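Local coordinates for protein ribose transcriptional regulator (Enterococcus faecium DO, PDB 4RK1) that binds ribose and, as a member of the LacI family of transcriptional regulators, probably represses genes by binding their control regions in DNA, at residues L25-G28 / I29-I32; D77-E81 / N82-Q86; Y174-T177 / A178-L181. All coordinates share one frame; numbering follows the deposited sequence.

Contact 1 (L25-G28 / I29-I32)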
loop_
_atom_site.group_PDB
_atom_site.type_symbol
_atom_site.label_atom_id
_atom_site.label_comp_id
_atom_site.label_asym_id
_atom_site.label_seq_id
_atom_site.Cartn_x
_atom_site.Cartn_y
_atom_site.Cartn_z
ATOM N N LEU B 25 -3.268 4.959 -7.406
ATOM C CA LEU B 25 -3.768 4.958 -8.778
ATOM C C LEU B 25 -5.174 4.390 -8.815
ATOM O O LEU B 25 -6.084 4.979 -9.397
ATOM C CB LEU B 25 -2.868 4.118 -9.674
ATOM C CG LEU B 25 -3.300 4.024 -11.142
ATOM C CD1 LEU B 25 -2.866 5.287 -11.875
ATOM C CD2 LEU B 25 -2.686 2.794 -11.785
HETATM N N MSE B 26 -5.336 3.240 -8.178
HETATM C CA MSE B 26 -6.640 2.599 -8.063
HETATM C C MSE B 26 -7.683 3.471 -7.446
HETATM O O MSE B 26 -8.810 3.523 -7.932
HETATM C CB MSE B 26 -6.522 1.341 -7.219
HETATM C CG MSE B 26 -6.708 0.155 -8.119
HETATM SE SE MSE B 26 -8.641 -0.014 -8.379
HETATM C CE MSE B 26 -8.761 -1.013 -6.660
ATOM N N ARG B 27 -7.334 4.161 -6.370
ATOM C CA ARG B 27 -8.272 5.107 -5.740
ATOM C C ARG B 27 -8.724 6.202 -6.707
ATOM O O ARG B 27 -9.887 6.598 -6.692
ATOM C CB ARG B 27 -7.663 5.747 -4.482
ATOM C CG ARG B 27 -8.012 5.022 -3.187
ATOM C CD ARG B 27 -7.602 5.821 -1.952
ATOM N NE ARG B 27 -8.228 7.147 -1.876
ATOM C CZ ARG B 27 -7.607 8.315 -2.068
ATOM N NH1 ARG B 27 -8.300 9.445 -1.972
ATOM N NH2 ARG B 27 -6.306 8.377 -2.352
ATOM N N GLY B 28 -7.812 6.702 -7.542
ATOM C CA GLY B 28 -8.179 7.715 -8.534
ATOM C C GLY B 28 -9.136 7.166 -9.583
ATOM O O GLY B 28 -10.090 7.830 -9.977
ATOM N N ILE B 29 -8.873 5.942 -10.029
ATOM C CA ILE B 29 -9.758 5.242 -10.961
ATOM C C ILE B 29 -11.152 5.062 -10.349
ATOM O O ILE B 29 -12.150 5.452 -10.959
ATOM C CB ILE B 29 -9.179 3.876 -11.360
ATOM C CG1 ILE B 29 -7.935 4.069 -12.234
ATOM C CG2 ILE B 29 -10.215 3.036 -12.098
ATOM C CD1 ILE B 29 -7.068 2.828 -12.356
ATOM N N GLU B 30 -11.198 4.509 -9.136
ATOM C CA GLU B 30 -12.460 4.261 -8.422
ATOM C C GLU B 30 -13.267 5.534 -8.232
ATOM O O GLU B 30 -14.495 5.520 -8.330
ATOM C CB GLU B 30 -12.194 3.653 -7.045
ATOM C CG GLU B 30 -11.718 2.217 -7.082
ATOM C CD GLU B 30 -11.263 1.732 -5.723
ATOM O OE1 GLU B 30 -11.063 2.573 -4.818
ATOM O OE2 GLU B 30 -11.105 0.508 -5.562
ATOM N N ASP B 31 -12.567 6.630 -7.948
ATOM C CA ASP B 31 -13.184 7.938 -7.751
ATOM C C ASP B 31 -14.072 8.336 -8.927
ATOM O O ASP B 31 -15.139 8.908 -8.739
ATOM C CB ASP B 31 -12.105 9.002 -7.557
ATOM C CG ASP B 31 -12.683 10.391 -7.323
ATOM O OD1 ASP B 31 -13.247 10.625 -6.241
ATOM O OD2 ASP B 31 -12.553 11.251 -8.209
ATOM N N ILE B 32 -13.618 8.037 -10.137
ATOM C CA ILE B 32 -14.365 8.359 -11.334
ATOM C C ILE B 32 -15.411 7.289 -11.651
ATOM O O ILE B 32 -16.559 7.605 -11.954
ATOM C CB ILE B 32 -13.405 8.526 -12.534
ATOM C CG1 ILE B 32 -12.426 9.683 -12.283
ATOM C CG2 ILE B 32 -14.177 8.700 -13.835
ATOM C CD1 ILE B 32 -13.062 11.028 -11.979
#

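Contact 2 (D77-E81 / N82-Q86)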
loop_
_atom_site.group_PDB
_atom_site.type_symbol
_atom_site.label_atom_id
_atom_site.label_comp_id
_atom_site.label_asym_id
_atom_site.label_seq_id
_atom_site.Cartn_x
_atom_site.Cartn_y
_atom_site.Cartn_z
ATOM N N ASP B 77 -0.624 -10.260 -27.737
ATOM C CA ASP B 77 -1.413 -11.429 -28.142
ATOM C C ASP B 77 -2.624 -11.641 -27.237
ATOM O O ASP B 77 -3.729 -11.881 -27.717
ATOM C CB ASP B 77 -0.555 -12.708 -28.145
ATOM C CG ASP B 77 0.477 -12.729 -29.268
ATOM O OD1 ASP B 77 0.311 -12.004 -30.274
ATOM O OD2 ASP B 77 1.466 -13.480 -29.138
ATOM N N ALA B 78 -2.413 -11.562 -25.926
ATOM C CA ALA B 78 -3.504 -11.731 -24.977
ATOM C C ALA B 78 -4.557 -10.635 -25.151
ATOM O O ALA B 78 -5.753 -10.895 -25.017
ATOM C CB ALA B 78 -2.976 -11.744 -23.549
ATOM N N ILE B 79 -4.114 -9.415 -25.454
ATOM C CA ILE B 79 -5.048 -8.309 -25.685
ATOM C C ILE B 79 -5.867 -8.546 -26.960
ATOM O O ILE B 79 -7.092 -8.403 -26.963
ATOM C CB ILE B 79 -4.312 -6.954 -25.736
ATOM C CG1 ILE B 79 -3.844 -6.582 -24.320
ATOM C CG2 ILE B 79 -5.230 -5.861 -26.281
ATOM C CD1 ILE B 79 -2.862 -5.443 -24.275
ATOM N N ASN B 80 -5.181 -8.909 -28.038
ATOM C CA ASN B 80 -5.854 -9.207 -29.306
ATOM C C ASN B 80 -6.847 -10.343 -29.171
ATOM O O ASN B 80 -8.004 -10.220 -29.563
ATOM C CB ASN B 80 -4.832 -9.577 -30.374
ATOM C CG ASN B 80 -4.014 -8.393 -30.833
ATOM O OD1 ASN B 80 -4.264 -7.253 -30.439
ATOM N ND2 ASN B 80 -3.032 -8.656 -31.671
ATOM N N GLU B 81 -6.394 -11.445 -28.583
ATOM C CA GLU B 81 -7.204 -12.655 -28.493
ATOM C C GLU B 81 -8.447 -12.462 -27.635
ATOM O O GLU B 81 -9.499 -13.023 -27.928
ATOM C CB GLU B 81 -6.355 -13.816 -27.948
ATOM C CG GLU B 81 -7.110 -15.125 -27.741
ATOM C CD GLU B 81 -7.713 -15.670 -29.025
ATOM O OE1 GLU B 81 -7.106 -15.487 -30.100
ATOM O OE2 GLU B 81 -8.794 -16.285 -28.958
ATOM N N ASN B 82 -8.337 -11.654 -26.584
ATOM C CA ASN B 82 -9.419 -11.532 -25.622
ATOM C C ASN B 82 -10.163 -10.204 -25.697
ATOM O O ASN B 82 -11.382 -10.179 -25.880
ATOM C CB ASN B 82 -8.861 -11.782 -24.223
ATOM C CG ASN B 82 -8.308 -13.192 -24.070
ATOM O OD1 ASN B 82 -9.067 -14.158 -24.062
ATOM N ND2 ASN B 82 -6.993 -13.319 -23.970
ATOM N N LEU B 83 -9.448 -9.092 -25.571
ATOM C CA LEU B 83 -10.131 -7.796 -25.507
ATOM C C LEU B 83 -10.685 -7.350 -26.865
ATOM O O LEU B 83 -11.854 -6.945 -26.981
ATOM C CB LEU B 83 -9.209 -6.733 -24.929
ATOM C CG LEU B 83 -8.554 -7.019 -23.566
ATOM C CD1 LEU B 83 -7.983 -5.735 -22.968
ATOM C CD2 LEU B 83 -9.515 -7.685 -22.605
ATOM N N LYS B 84 -9.847 -7.418 -27.887
ATOM C CA LYS B 84 -10.240 -6.935 -29.205
ATOM C C LYS B 84 -11.301 -7.838 -29.828
ATOM O O LYS B 84 -12.343 -7.358 -30.287
ATOM C CB LYS B 84 -9.015 -6.781 -30.105
ATOM C CG LYS B 84 -8.111 -5.659 -29.625
ATOM C CD LYS B 84 -7.036 -5.279 -30.618
ATOM C CE LYS B 84 -6.263 -4.078 -30.088
ATOM N NZ LYS B 84 -5.157 -3.649 -30.976
ATOM N N LYS B 85 -11.071 -9.144 -29.803
ATOM C CA LYS B 85 -12.081 -10.085 -30.289
ATOM C C LYS B 85 -13.429 -9.905 -29.614
ATOM O O LYS B 85 -14.455 -10.042 -30.268
ATOM C CB LYS B 85 -11.626 -11.535 -30.114
ATOM C CG LYS B 85 -10.565 -11.964 -31.098
ATOM C CD LYS B 85 -10.413 -13.480 -31.116
ATOM C CE LYS B 85 -9.331 -13.910 -32.099
ATOM N NZ LYS B 85 -9.241 -15.402 -32.176
ATOM N N GLN B 86 -13.434 -9.596 -28.315
ATOM C CA GLN B 86 -14.694 -9.489 -27.574
ATOM C C GLN B 86 -15.169 -8.063 -27.374
ATOM O O GLN B 86 -16.093 -7.836 -26.594
ATOM C CB GLN B 86 -14.589 -10.203 -26.221
ATOM C CG GLN B 86 -14.201 -11.676 -26.324
ATOM C CD GLN B 86 -15.179 -12.483 -27.164
ATOM O OE1 GLN B 86 -16.379 -12.226 -27.156
ATOM N NE2 GLN B 86 -14.665 -13.458 -27.890
HETATM O O HOH W 1 -3.132 -5.021 -29.804
HETATM O O HOH W 2 -12.070 -14.181 -27.362
#

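Contact 3 (Y174-T177 / A178-L181)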
loop_
_atom_site.group_PDB
_atom_site.type_symbol
_atom_site.label_atom_id
_atom_site.label_comp_id
_atom_site.label_asym_id
_atom_site.label_seq_id
_atom_site.Cartn_x
_atom_site.Cartn_y
_atom_site.Cartn_z
ATOM N N TYR B 174 17.114 -1.392 0.558
ATOM C CA TYR B 174 17.824 -1.772 1.776
ATOM C C TYR B 174 19.041 -2.652 1.455
ATOM O O TYR B 174 20.139 -2.419 1.960
ATOM C CB TYR B 174 16.836 -2.502 2.685
ATOM C CG TYR B 174 17.375 -3.025 3.991
ATOM C CD1 TYR B 174 18.056 -2.196 4.870
ATOM C CD2 TYR B 174 17.155 -4.354 4.371
ATOM C CE1 TYR B 174 18.522 -2.670 6.082
ATOM C CE2 TYR B 174 17.621 -4.838 5.582
ATOM C CZ TYR B 174 18.303 -3.991 6.433
ATOM O OH TYR B 174 18.767 -4.451 7.636
ATOM N N GLN B 175 18.839 -3.618 0.573
ATOM C CA GLN B 175 19.876 -4.598 0.241
ATOM C C GLN B 175 21.081 -4.046 -0.516
ATOM O O GLN B 175 22.156 -4.640 -0.440
ATOM C CB GLN B 175 19.271 -5.771 -0.529
ATOM C CG GLN B 175 18.481 -6.709 0.373
ATOM C CD GLN B 175 17.716 -7.791 -0.374
ATOM O OE1 GLN B 175 17.178 -8.706 0.245
ATOM N NE2 GLN B 175 17.649 -7.683 -1.699
ATOM N N ILE B 176 20.929 -2.924 -1.225
ATOM C CA ILE B 176 22.069 -2.344 -1.961
ATOM C C ILE B 176 22.834 -1.286 -1.180
ATOM O O ILE B 176 23.791 -0.705 -1.697
ATOM C CB ILE B 176 21.732 -1.825 -3.395
ATOM C CG1 ILE B 176 20.528 -0.884 -3.396
ATOM C CG2 ILE B 176 21.547 -2.984 -4.357
ATOM C CD1 ILE B 176 20.833 0.461 -2.795
ATOM N N THR B 177 22.438 -1.057 0.072
ATOM C CA THR B 177 23.095 -0.071 0.920
ATOM C C THR B 177 24.592 -0.317 1.101
ATOM O O THR B 177 25.372 0.628 1.079
ATOM C CB THR B 177 22.462 -0.014 2.327
ATOM O OG1 THR B 177 21.053 0.225 2.222
ATOM C CG2 THR B 177 23.099 1.096 3.144
ATOM N N ALA B 178 24.982 -1.573 1.315
ATOM C CA ALA B 178 26.398 -1.923 1.494
ATOM C C ALA B 178 27.219 -1.535 0.261
ATOM O O ALA B 178 28.300 -0.958 0.381
ATOM C CB ALA B 178 26.546 -3.416 1.785
ATOM N N GLU B 179 26.698 -1.842 -0.925
ATOM C CA GLU B 179 27.338 -1.405 -2.166
ATOM C C GLU B 179 27.431 0.120 -2.245
ATOM O O GLU B 179 28.446 0.663 -2.666
ATOM C CB GLU B 179 26.586 -1.937 -3.380
ATOM C CG GLU B 179 26.736 -3.438 -3.601
ATOM C CD GLU B 179 25.837 -3.953 -4.711
ATOM O OE1 GLU B 179 25.205 -3.125 -5.396
ATOM O OE2 GLU B 179 25.759 -5.185 -4.899
ATOM N N LEU B 180 26.376 0.817 -1.836
ATOM C CA LEU B 180 26.413 2.274 -1.840
ATOM C C LEU B 180 27.514 2.792 -0.923
ATOM O O LEU B 180 28.270 3.695 -1.294
ATOM C CB LEU B 180 25.066 2.855 -1.411
ATOM C CG LEU B 180 25.008 4.379 -1.294
ATOM C CD1 LEU B 180 25.166 5.036 -2.653
ATOM C CD2 LEU B 180 23.699 4.794 -0.632
ATOM N N LEU B 181 27.591 2.230 0.281
ATOM C CA LEU B 181 28.591 2.660 1.267
ATOM C C LEU B 181 30.027 2.402 0.789
ATOM O O LEU B 181 30.937 3.156 1.106
ATOM C CB LEU B 181 28.345 1.971 2.606
ATOM C CG LEU B 181 27.051 2.381 3.318
ATOM C CD1 LEU B 181 26.707 1.390 4.407
ATOM C CD2 LEU B 181 27.148 3.791 3.888
HETATM O O HOH W 3 23.198 -3.580 2.616
HETATM O O HOH W 4 24.696 -4.140 -1.055
#

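Contact 1 (L25-G28 / I29-I32)
M26 and E30, one helical turn apart, meet through the selenomethionine end of the first and the hydrocarbon stem of the second. The M26 chain bends at both chi2 and chi3 (-80° and -83°), which carries the selenium over toward the next turn although CB itself leaves the backbone pointing away from it. M26 SE then lies 4.0 Å from E30 CG, the two chains running aslant to each other. E30 CG also comes to 3.3 Å from M26 O, the oxygen that accepts E30 N. E30 has a second conformer, and the approach of its side chain to M26 holds for this copy alone.

L25 and I29 make the second, purely apolar pair. I29 reaches back with its longer branch, and CD1 comes to 4.1 Å from L25 CG, the branch point of the leucine rather than a methyl. I29 CG1 rests on the same turn, 3.5 Å from L25 O.

Beneath both pairs run i to i+4 backbone bonds: I29 N to L25 O at 3.0 Å, E30 N to M26 O at 2.9 Å and D31 N to R27 O at 3.0 Å. D31 CB closes on G28 O, while its carboxylate leads away to Q244.

M26 and I29 pack on V12 of strand 9-14 and T40 of strand 39-44; L25, I29 and I32 face helix 239-255. R27 packs on T18 and E30 on N44 of the second subunit. Regular helix with an apolar side laid on two parallel strands is the connecting helix of a beta-alpha-beta unit, the repeating element of the sugar-binding fold of LacI regulators.

Contact 2 (D77-E81 / N82-Q86)
E81 and K85 form the ionic part of this contact. K85 NZ donates to E81 OE1 at 3.0 Å, arriving on the syn side but 28° out of the carboxylate plane, and makes a longer, weak bond to OE2. The lysine chain is extended beyond CG, whereas the bend of E81 at chi2 (60°) brings its carboxylate across to the end of the K85 chain.

N82 supplies the side-chain to backbone bond. Its ND2 gives a bond of 2.9 Å to A78 O, in the carbonyl plane and on a lone pair. The backbone N82 N reaches the same oxygen at 3.1 Å from above that plane, so one carbonyl takes two donors from one residue.

The backbone bonds shift from i to i+4 toward i to i+5. I79 O receives a weak bond from L83 N and a straighter one from K84 N (3.1 Å, 165°). The bonds from K84 N to I79 O and K85 N to N80 O, both i to i+5, mark a wider, pi-type turn.

Water extends the polar pairing. N80 and K84 run side by side, pointing the same way, and one water accepts from K84 NZ and donates to N80 OD1 at 2.6 Å; K84 NZ also bonds G100 O. A second water joins E81 O to Q86 NE2.

Apolar contact is slight here, I79 CG2 standing 4.3 Å from L83 CB, but both residues pack on F90 of strand 90-93. Chemically, then, this part of helix 76-84 has A78 O engaged by N82 N and ND2, I79 O and N80 O by i+5 amides, and E81 O by water, while the salt bridge joins two exposed residues, where solvent would probably weaken its electrostatic contribution.

Contact 3 (Y174-T177 / A178-L181)
T177 touches L181 one turn further on, and its branches can be followed outward from CB. CB itself stands at the fixed separation from the following amide, A178 N. OG1 turns back along the chain and donates to Y174 O at 2.8 Å, its approach tilted 34° from that carbonyl's plane. T177 N reaches the same oxygen from the same face at 3.3 Å, giving Y174 O two donors from one residue. The torsion that sets OG1 beside the backbone N (chi1 -55°) puts the methyl CG2 on the side of the carbonyl carbon. From there CG2 runs alongside L181, 3.8 Å from its CD1, both side chains pointing the same way.

The following helix has regular bonds, L180 N to I176 O and L181 N to T177 O (2.9 Å, 160°). At its first turn, a water accepts from E179 N and donates to Q175 O at 2.7 Å, linking Q175 of one helical segment to E179 of the next.

This junction joins helix 170-175 to helix 177-182. T177 and L181 pack on L203 of helix 193-205, I176 and L180 on L199; on the sheet side I176 touches T166 of strand 161-166 and V131 of strand 128-133, while L180 meets L164 and A129 of those strands.

How the contacts relate
All three are local contacts between neighbouring residues, contacts 1 and 2 along one helix each and contact 3 where one helix gives way to the next; they follow one another along the chain without touching. Contacts 1 and 2 belong to beta-alpha-beta units of the same parallel part of the sheet, their centres about 25 Å apart. Contact 3 lies on the opposite side of the chain's centre from both, with centres about 35 Å from contact 1 and 43 Å from contact 2. The bound ribose lies about 8 Å from the side chain of L25 in contact 1, and N19, F21 and F22 of the pocket come shortly before 25-32, the two phenylalanines on the same helix 20-33.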